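Local coordinates for protein transcriptional activator TenA-1 (Sulfolobus solfataricus P2, PDB 2QZC) that is a putative TenA-like thiaminase with the heme oxygenase-like fold and probably acts on thiamine or its breakdown products, at residues 133-138 against 173-178; 57-62 against 73-78. All blocks are in the same frame, centred on the assembly; numbering follows the deposited sequence. Where two conformers were deposited one is given.

Contact 1 (133-138 against 173-178)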
ATOM      1  N   ALA A 133      -6.331   5.769  15.049  1.00 14.37           N
ATOM      2  CA  ALA A 133      -6.693   7.088  14.526  1.00 13.78           C
ATOM      3  C   ALA A 133      -7.580   7.045  13.301  1.00 14.31           C
ATOM      4  O   ALA A 133      -8.345   7.965  13.059  1.00 14.55           O
ATOM      5  CB  ALA A 133      -5.422   7.876  14.218  1.00 15.44           C
ATOM      6  N   TRP A 134      -7.441   5.998  12.500  1.00 14.32           N
ATOM      7  CA  TRP A 134      -8.145   5.803  11.241  1.00 14.41           C
ATOM      8  C   TRP A 134      -9.527   5.169  11.400  1.00 13.93           C
ATOM      9  O   TRP A 134     -10.385   5.324  10.538  1.00 14.97           O
ATOM     10  CB  TRP A 134      -7.249   4.880  10.381  1.00 14.98           C
ATOM     11  CG  TRP A 134      -7.651   4.650   8.978  1.00 14.28           C
ATOM     12  CD1 TRP A 134      -8.154   5.562   8.107  1.00 16.08           C
ATOM     13  CD2 TRP A 134      -7.548   3.414   8.251  1.00 16.22           C
ATOM     14  NE1 TRP A 134      -8.335   4.979   6.870  1.00 17.04           N
ATOM     15  CE2 TRP A 134      -7.979   3.666   6.921  1.00 16.27           C
ATOM     16  CE3 TRP A 134      -7.104   2.135   8.593  1.00 17.01           C
ATOM     17  CZ2 TRP A 134      -8.044   2.637   5.930  1.00 15.95           C
ATOM     18  CZ3 TRP A 134      -7.133   1.122   7.611  1.00 17.00           C
ATOM     19  CH2 TRP A 134      -7.586   1.397   6.312  1.00 16.98           C
ATOM     20  N   THR A 135      -9.773   4.483  12.515  1.00 14.94           N
ATOM     21  CA  THR A 135     -11.017   3.718  12.697  1.00 15.23           C
ATOM     22  C   THR A 135     -12.275   4.579  12.708  1.00 15.76           C
ATOM     23  O   THR A 135     -13.237   4.194  12.075  1.00 17.07           O
ATOM     24  CB  THR A 135     -10.901   2.798  13.910  1.00 16.19           C
ATOM     25  OG1 THR A 135      -9.867   1.846  13.634  1.00 16.06           O
ATOM     26  CG2 THR A 135     -12.212   2.027  14.124  1.00 16.87           C
ATOM     27  N   PRO A 136     -12.273   5.774  13.365  1.00 14.50           N
ATOM     28  CA  PRO A 136     -13.522   6.570  13.322  1.00 15.41           C
ATOM     29  C   PRO A 136     -14.029   6.914  11.926  1.00 15.20           C
ATOM     30  O   PRO A 136     -15.225   6.760  11.639  1.00 15.83           O
ATOM     31  CB  PRO A 136     -13.142   7.810  14.134  1.00 15.97           C
ATOM     32  CG  PRO A 136     -12.147   7.261  15.142  1.00 14.85           C
ATOM     33  CD  PRO A 136     -11.306   6.351  14.325  1.00 15.48           C
ATOM     34  N   CYS A 137     -13.139   7.330  11.032  1.00 14.62           N
ATOM     35  CA  CYS A 137     -13.502   7.633   9.671  0.50 16.02           C
ATOM     36  C   CYS A 137     -14.094   6.412   8.956  1.00 17.02           C
ATOM     37  O   CYS A 137     -15.167   6.473   8.364  1.00 18.74           O
ATOM     38  CB  CYS A 137     -12.250   8.093   8.952  0.50 17.23           C
ATOM     39  SG  CYS A 137     -12.463   8.248   7.260  0.50 18.87           S
HETATM   40  N   MSE A 138     -13.408   5.286   9.080  1.00 15.51           N
HETATM   41  CA  MSE A 138     -13.820   4.096   8.327  1.00 14.87           C
HETATM   42  C   MSE A 138     -15.065   3.458   8.879  1.00 15.80           C
HETATM   43  O   MSE A 138     -16.059   3.264   8.157  1.00 15.18           O
HETATM   44  CB  MSE A 138     -12.661   3.100   8.285  1.00 16.49           C
HETATM   45  CG  MSE A 138     -11.410   3.631   7.592  1.00 16.49           C
HETATM   46 SE   MSE A 138     -11.624   4.188   5.707  0.75 17.06          SE
HETATM   47  CE  MSE A 138     -12.161   2.525   4.978  1.00 20.04           C
ATOM     48  N   GLU A 173     -14.515  -5.107   7.835  1.00 18.96           N
ATOM     49  CA  GLU A 173     -14.161  -6.358   8.496  1.00 20.57           C
ATOM     50  C   GLU A 173     -12.655  -6.590   8.568  1.00 17.84           C
ATOM     51  O   GLU A 173     -12.165  -7.010   9.605  1.00 18.59           O
ATOM     52  CB  GLU A 173     -14.852  -7.545   7.809  1.00 19.63           C
ATOM     53  CG  GLU A 173     -16.339  -7.560   8.054  1.00 23.87           C
ATOM     54  CD  GLU A 173     -17.126  -8.575   7.215  1.00 28.75           C
ATOM     55  OE1 GLU A 173     -16.546  -9.252   6.331  1.00 29.88           O
ATOM     56  OE2 GLU A 173     -18.348  -8.633   7.443  1.00 38.65           O
ATOM     57  N   ALA A 174     -11.933  -6.293   7.480  1.00 17.63           N
ATOM     58  CA  ALA A 174     -10.475  -6.452   7.458  1.00 16.59           C
ATOM     59  C   ALA A 174      -9.786  -5.487   8.459  1.00 16.19           C
ATOM     60  O   ALA A 174      -8.826  -5.852   9.134  1.00 18.38           O
ATOM     61  CB  ALA A 174      -9.934  -6.250   6.048  1.00 17.44           C
ATOM     62  N   ILE A 175     -10.306  -4.257   8.547  1.00 17.34           N
ATOM     63  CA  ILE A 175      -9.780  -3.259   9.488  1.00 16.47           C
ATOM     64  C   ILE A 175     -10.009  -3.710  10.926  1.00 18.65           C
ATOM     65  O   ILE A 175      -9.099  -3.635  11.749  1.00 19.24           O
ATOM     66  CB  ILE A 175     -10.405  -1.870   9.187  1.00 16.91           C
ATOM     67  CG1 ILE A 175      -9.906  -1.361   7.821  1.00 18.36           C
ATOM     68  CG2 ILE A 175     -10.093  -0.860  10.358  1.00 20.23           C
ATOM     69  CD1 ILE A 175     -10.733  -0.196   7.229  1.00 19.49           C
ATOM     70  N   LEU A 176     -11.205  -4.226  11.213  1.00 18.23           N
ATOM     71  CA  LEU A 176     -11.537  -4.698  12.561  1.00 19.43           C
ATOM     72  C   LEU A 176     -10.713  -5.930  12.942  1.00 20.90           C
ATOM     73  O   LEU A 176     -10.359  -6.051  14.105  1.00 20.12           O
ATOM     74  CB  LEU A 176     -13.042  -4.917  12.750  1.00 21.58           C
ATOM     75  CG  LEU A 176     -13.939  -3.656  12.691  1.00 23.09           C
ATOM     76  CD1 LEU A 176     -15.402  -3.980  12.972  1.00 29.03           C
ATOM     77  CD2 LEU A 176     -13.475  -2.528  13.652  1.00 27.80           C
ATOM     78  N   TYR A 177     -10.422  -6.836  11.986  1.00 19.92           N
ATOM     79  CA  TYR A 177      -9.549  -7.996  12.232  0.50 20.52           C
ATOM     80  C   TYR A 177      -8.155  -7.503  12.693  1.00 21.02           C
ATOM     81  O   TYR A 177      -7.548  -8.042  13.629  1.00 20.48           O
ATOM     82  CB  TYR A 177      -9.501  -8.844  10.944  0.50 21.48           C
ATOM     83  CG  TYR A 177      -8.704 -10.133  10.973  0.50 24.67           C
ATOM     84  CD1 TYR A 177      -8.957 -11.118  11.937  0.50 28.87           C
ATOM     85  CD2 TYR A 177      -7.760 -10.415   9.972  0.50 22.87           C
ATOM     86  CE1 TYR A 177      -8.225 -12.327  11.946  0.50 26.94           C
ATOM     87  CE2 TYR A 177      -7.038 -11.635   9.958  0.50 26.89           C
ATOM     88  CZ  TYR A 177      -7.278 -12.574  10.949  0.50 28.01           C
ATOM     89  OH  TYR A 177      -6.570 -13.758  10.943  0.50 31.43           O
ATOM     90  N   ALA A 178      -7.642  -6.461  12.032  1.00 19.53           N
ATOM     91  CA  ALA A 178      -6.356  -5.865  12.425  1.00 17.82           C
ATOM     92  C   ALA A 178      -6.460  -5.148  13.784  1.00 18.18           C
ATOM     93  O   ALA A 178      -5.574  -5.250  14.610  1.00 18.95           O
ATOM     94  CB  ALA A 178      -5.868  -4.873  11.378  1.00 18.09           C
TER
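Thr135 OG1 is hydrogen-bonded to Leu131 O, one turn earlier on its own helix. Ile175 CG2, 4.3 Å from Thr135 OG1, is the nearest atom of 173-178 to it and gives only a loose contact. The remaining cross-contacts centre on Ile175, the residue most covered here. Ile175 CD1 is 3.6 Å from Trp134 CH2 and makes a CH-pi contact with the six-membered ring. The methyl sits off-centre, 30° from the ring normal. Ile175 CG1 adds a second touch, 3.7 Å from Trp134 CZ3. The indole swings out to this position because chi1 of Trp134 is -173°, with CG opposite the backbone N. Met138, a selenomethionine, folds back at chi2 and chi3. Met138 CG lies 3.9 Å and Met138 CE 3.8 Å from Ile175 CD1. Met138 CG also lies over the rim of the Trp134 ring, on the same side of the ring plane as Ile175 CD1. With an alanine in place of the tryptophan, Ile175 CD1 would probably lose its aromatic partner and a gap would open beside Met138 CG. Helix 127-148 is kinked here. Pro136 has no N-H to give to the preceding turn, Cys137 N makes no bond to it either, and the Met138 N to Trp134 O bond is weak. The two segments run nearly antiparallel, at 154°, with axes 11.2 Å apart. Trp134 also stacks on Phe130 and reaches helices 38-63 and 68-78. Helix 186-208 packs against Ala133, Pro136 and Cys137, while Ala174 and Ala178 rest on helix 68-78.

Contact 2 (57-62 against 73-78)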
ATOM      1  N   ARG A  57      -2.296   7.972   1.609  1.00 14.10           N
ATOM      2  CA  ARG A  57      -0.847   8.075   1.795  1.00 14.11           C
ATOM      3  C   ARG A  57      -0.420   7.681   3.202  1.00 13.70           C
ATOM      4  O   ARG A  57       0.583   6.959   3.422  1.00 13.52           O
ATOM      5  CB  ARG A  57      -0.355   9.457   1.403  1.00 15.00           C
ATOM      6  CG  ARG A  57      -0.509   9.729  -0.097  1.00 13.04           C
ATOM      7  CD  ARG A  57      -0.030  11.146  -0.393  1.00 14.44           C
ATOM      8  NE  ARG A  57      -0.207  11.537  -1.796  1.00 14.88           N
ATOM      9  CZ  ARG A  57       0.621  11.204  -2.793  1.00 18.84           C
ATOM     10  NH1 ARG A  57       1.679  10.483  -2.567  1.00 17.65           N
ATOM     11  NH2 ARG A  57       0.398  11.623  -4.034  1.00 18.97           N
ATOM     12  N   ALA A  58      -1.175   8.145   4.193  1.00 12.93           N
ATOM     13  CA  ALA A  58      -0.908   7.787   5.597  1.00 13.01           C
ATOM     14  C   ALA A  58      -1.064   6.279   5.838  1.00 14.44           C
ATOM     15  O   ALA A  58      -0.212   5.666   6.478  1.00 14.15           O
ATOM     16  CB  ALA A  58      -1.848   8.611   6.505  1.00 14.11           C
ATOM     17  N   LEU A  59      -2.094   5.685   5.256  1.00 14.78           N
ATOM     18  CA  LEU A  59      -2.277   4.210   5.327  1.00 13.58           C
ATOM     19  C   LEU A  59      -1.060   3.470   4.774  1.00 14.58           C
ATOM     20  O   LEU A  59      -0.585   2.501   5.369  1.00 15.71           O
ATOM     21  CB  LEU A  59      -3.518   3.749   4.558  1.00 15.67           C
ATOM     22  CG  LEU A  59      -3.768   2.240   4.380  1.00 15.86           C
ATOM     23  CD1 LEU A  59      -3.846   1.581   5.745  1.00 16.67           C
ATOM     24  CD2 LEU A  59      -5.005   2.043   3.520  1.00 16.94           C
ATOM     25  N   LEU A  60      -0.556   3.964   3.640  1.00 14.19           N
ATOM     26  CA  LEU A  60       0.621   3.294   3.026  1.00 15.25           C
ATOM     27  C   LEU A  60       1.850   3.333   3.953  1.00 15.93           C
ATOM     28  O   LEU A  60       2.473   2.280   4.221  1.00 16.70           O
ATOM     29  CB  LEU A  60       0.935   3.906   1.672  1.00 15.54           C
ATOM     30  CG  LEU A  60      -0.085   3.622   0.575  1.00 16.22           C
ATOM     31  CD1 LEU A  60       0.102   4.588  -0.636  1.00 16.78           C
ATOM     32  CD2 LEU A  60       0.007   2.126   0.155  1.00 18.27           C
ATOM     33  N   ILE A  61       2.158   4.501   4.542  1.00 14.80           N
ATOM     34  CA  ILE A  61       3.267   4.650   5.504  1.00 16.46           C
ATOM     35  C   ILE A  61       3.041   3.734   6.686  1.00 15.71           C
ATOM     36  O   ILE A  61       3.949   3.009   7.120  1.00 16.24           O
ATOM     37  CB  ILE A  61       3.355   6.135   6.110  1.00 19.17           C
ATOM     38  CG1 ILE A  61       3.655   7.178   5.060  1.00 25.33           C
ATOM     39  CG2 ILE A  61       4.445   6.195   7.226  1.00 21.58           C
ATOM     40  CD1 ILE A  61       3.370   8.615   5.507  1.00 23.89           C
ATOM     41  N   ALA A  62       1.855   3.781   7.252  1.00 12.62           N
ATOM     42  CA  ALA A  62       1.558   3.020   8.478  1.00 14.83           C
ATOM     43  C   ALA A  62       1.607   1.515   8.235  1.00 17.11           C
ATOM     44  O   ALA A  62       2.153   0.758   9.074  1.00 15.72           O
ATOM     45  CB  ALA A  62       0.180   3.399   9.029  1.00 15.25           C
ATOM     46  N   LYS A  73      -4.327  -8.042   3.794  1.00 21.42           N
ATOM     47  CA  LYS A  73      -5.790  -8.219   3.668  0.50 21.85           C
ATOM     48  C   LYS A  73      -6.473  -6.859   3.424  1.00 20.05           C
ATOM     49  O   LYS A  73      -7.340  -6.706   2.569  1.00 21.92           O
ATOM     50  CB  LYS A  73      -6.370  -8.865   4.933  0.50 22.83           C
ATOM     51  CG  LYS A  73      -7.833  -9.313   4.843  0.50 25.15           C
ATOM     52  CD  LYS A  73      -8.346  -9.746   6.214  0.50 27.80           C
ATOM     53  CE  LYS A  73      -9.752 -10.332   6.140  0.50 34.03           C
ATOM     54  NZ  LYS A  73      -9.779 -11.637   5.395  0.50 37.81           N
ATOM     55  N   ILE A  74      -6.070  -5.861   4.206  1.00 20.19           N
ATOM     56  CA  ILE A  74      -6.638  -4.512   4.059  1.00 18.51           C
ATOM     57  C   ILE A  74      -6.255  -3.877   2.716  1.00 18.19           C
ATOM     58  O   ILE A  74      -7.103  -3.343   2.032  1.00 19.34           O
ATOM     59  CB  ILE A  74      -6.173  -3.586   5.250  1.00 17.88           C
ATOM     60  CG1 ILE A  74      -6.763  -4.053   6.589  1.00 20.11           C
ATOM     61  CG2 ILE A  74      -6.542  -2.076   4.980  1.00 18.44           C
ATOM     62  CD1 ILE A  74      -6.111  -3.428   7.828  1.00 19.55           C
ATOM     63  N   LEU A  75      -4.976  -3.938   2.364  1.00 18.47           N
ATOM     64  CA  LEU A  75      -4.461  -3.337   1.113  1.00 19.41           C
ATOM     65  C   LEU A  75      -5.079  -3.964  -0.135  1.00 22.55           C
ATOM     66  O   LEU A  75      -5.327  -3.255  -1.102  1.00 22.58           O
ATOM     67  CB  LEU A  75      -2.942  -3.363   1.056  1.00 20.53           C
ATOM     68  CG  LEU A  75      -2.196  -2.527   2.118  1.00 21.04           C
ATOM     69  CD1 LEU A  75      -0.748  -2.958   2.246  1.00 25.15           C
ATOM     70  CD2 LEU A  75      -2.308  -1.043   1.816  1.00 23.03           C
ATOM     71  N   ASN A  76      -5.309  -5.279  -0.099  1.00 22.27           N
ATOM     72  CA  ASN A  76      -5.977  -5.968  -1.208  0.50 22.87           C
ATOM     73  C   ASN A  76      -7.346  -5.351  -1.486  1.00 23.71           C
ATOM     74  O   ASN A  76      -7.729  -5.176  -2.652  1.00 28.09           O
ATOM     75  CB  ASN A  76      -6.148  -7.451  -0.899  0.50 23.08           C
ATOM     76  CG  ASN A  76      -6.975  -8.173  -1.948  0.50 22.30           C
ATOM     77  OD1 ASN A  76      -8.114  -8.556  -1.687  0.50 28.71           O
ATOM     78  ND2 ASN A  76      -6.446  -8.273  -3.158  0.50 26.45           N
ATOM     79  N   LEU A  77      -8.081  -5.036  -0.420  1.00 20.79           N
ATOM     80  CA  LEU A  77      -9.412  -4.428  -0.528  1.00 20.41           C
ATOM     81  C   LEU A  77      -9.397  -2.955  -0.903  1.00 22.70           C
ATOM     82  O   LEU A  77     -10.234  -2.507  -1.683  1.00 24.38           O
ATOM     83  CB  LEU A  77     -10.225  -4.686   0.754  1.00 22.15           C
ATOM     84  CG  LEU A  77     -10.488  -6.171   1.043  1.00 22.45           C
ATOM     85  CD1 LEU A  77     -11.187  -6.407   2.370  1.00 22.62           C
ATOM     86  CD2 LEU A  77     -11.305  -6.823  -0.080  1.00 30.62           C
ATOM     87  N   VAL A  78      -8.457  -2.209  -0.343  1.00 21.91           N
ATOM     88  CA  VAL A  78      -8.343  -0.777  -0.618  1.00 21.96           C
ATOM     89  C   VAL A  78      -7.893  -0.505  -2.047  1.00 25.21           C
ATOM     90  O   VAL A  78      -8.465   0.365  -2.706  1.00 25.60           O
ATOM     91  CB  VAL A  78      -7.434  -0.082   0.406  1.00 20.70           C
ATOM     92  CG1 VAL A  78      -7.093   1.377  -0.031  1.00 22.58           C
ATOM     93  CG2 VAL A  78      -8.074  -0.133   1.793  1.00 21.18           C
TER
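A helical hairpin of the all-helical heme oxygenase-like fold brings Leu59 and Leu60 against Leu75 and Val78. Helix 38-63 ends shortly before helix 68-78 begins, and the second helix turns back beside the first. The two segments are close to antiparallel, at 154°, and their axes approach to 11.8 Å. Leu60 and Leu75 stand level with each other, with Leu60 CA 8.6 Å from Leu75 CA. The meeting is purely apolar across the segments. Leu75 CD2 lies 4.4 Å from Leu59 CG and 4.3 Å from Leu60 CD2, so a single methyl serves two neighbouring leucines. These are loose van der Waals distances. Leu75 and Leu60 both leave their helices at an angle to the partner and lean inward at their branches. The contact also borders the subunit interface: Leu75 packs on Leu60 of the second subunit, and Leu60 on Ser63 of that subunit. Arg57 NH1 is hydrogen-bonded to Gly66 O and Ser64 O of the second subunit, and Arg57 NH2 forms a salt bridge with Glu53 of its own chain. Leu59 is buried and also touches helix 127-148. Leu59 holds CG opposite its backbone N, chi1 173°, which sends the branch across to helix 68-78. There it meets Val78 tip to tip: Leu59 CD2 faces both valine methyls nearly equally, 4.1 Å from Val78 CG2 and 4.2 Å from Val78 CG1.

How the contacts relate
The centres of contacts 1 and 2 are about 11 Å apart, and the two contacts touch directly. Trp134 CH2 of contact 1 lies 3.8 Å from Leu59 CD1 of contact 2, so the indole of contact 1 packs against contact 2. Ile74 makes a second bridge, with Ile74 CD1 3.8 Å from Ala178 CB. Helix 68-78 thus packs on both helix 38-63 and helix 166-179. Along the chain, contact 2 closes before contact 1 opens. Contact 2 reaches the second subunit, whereas contact 1 stays within one chain. A bound glycerol, probably from the crystallisation liquor, lies about 4 Å from the side chain of Met138 and may mark a pocket near contact 1.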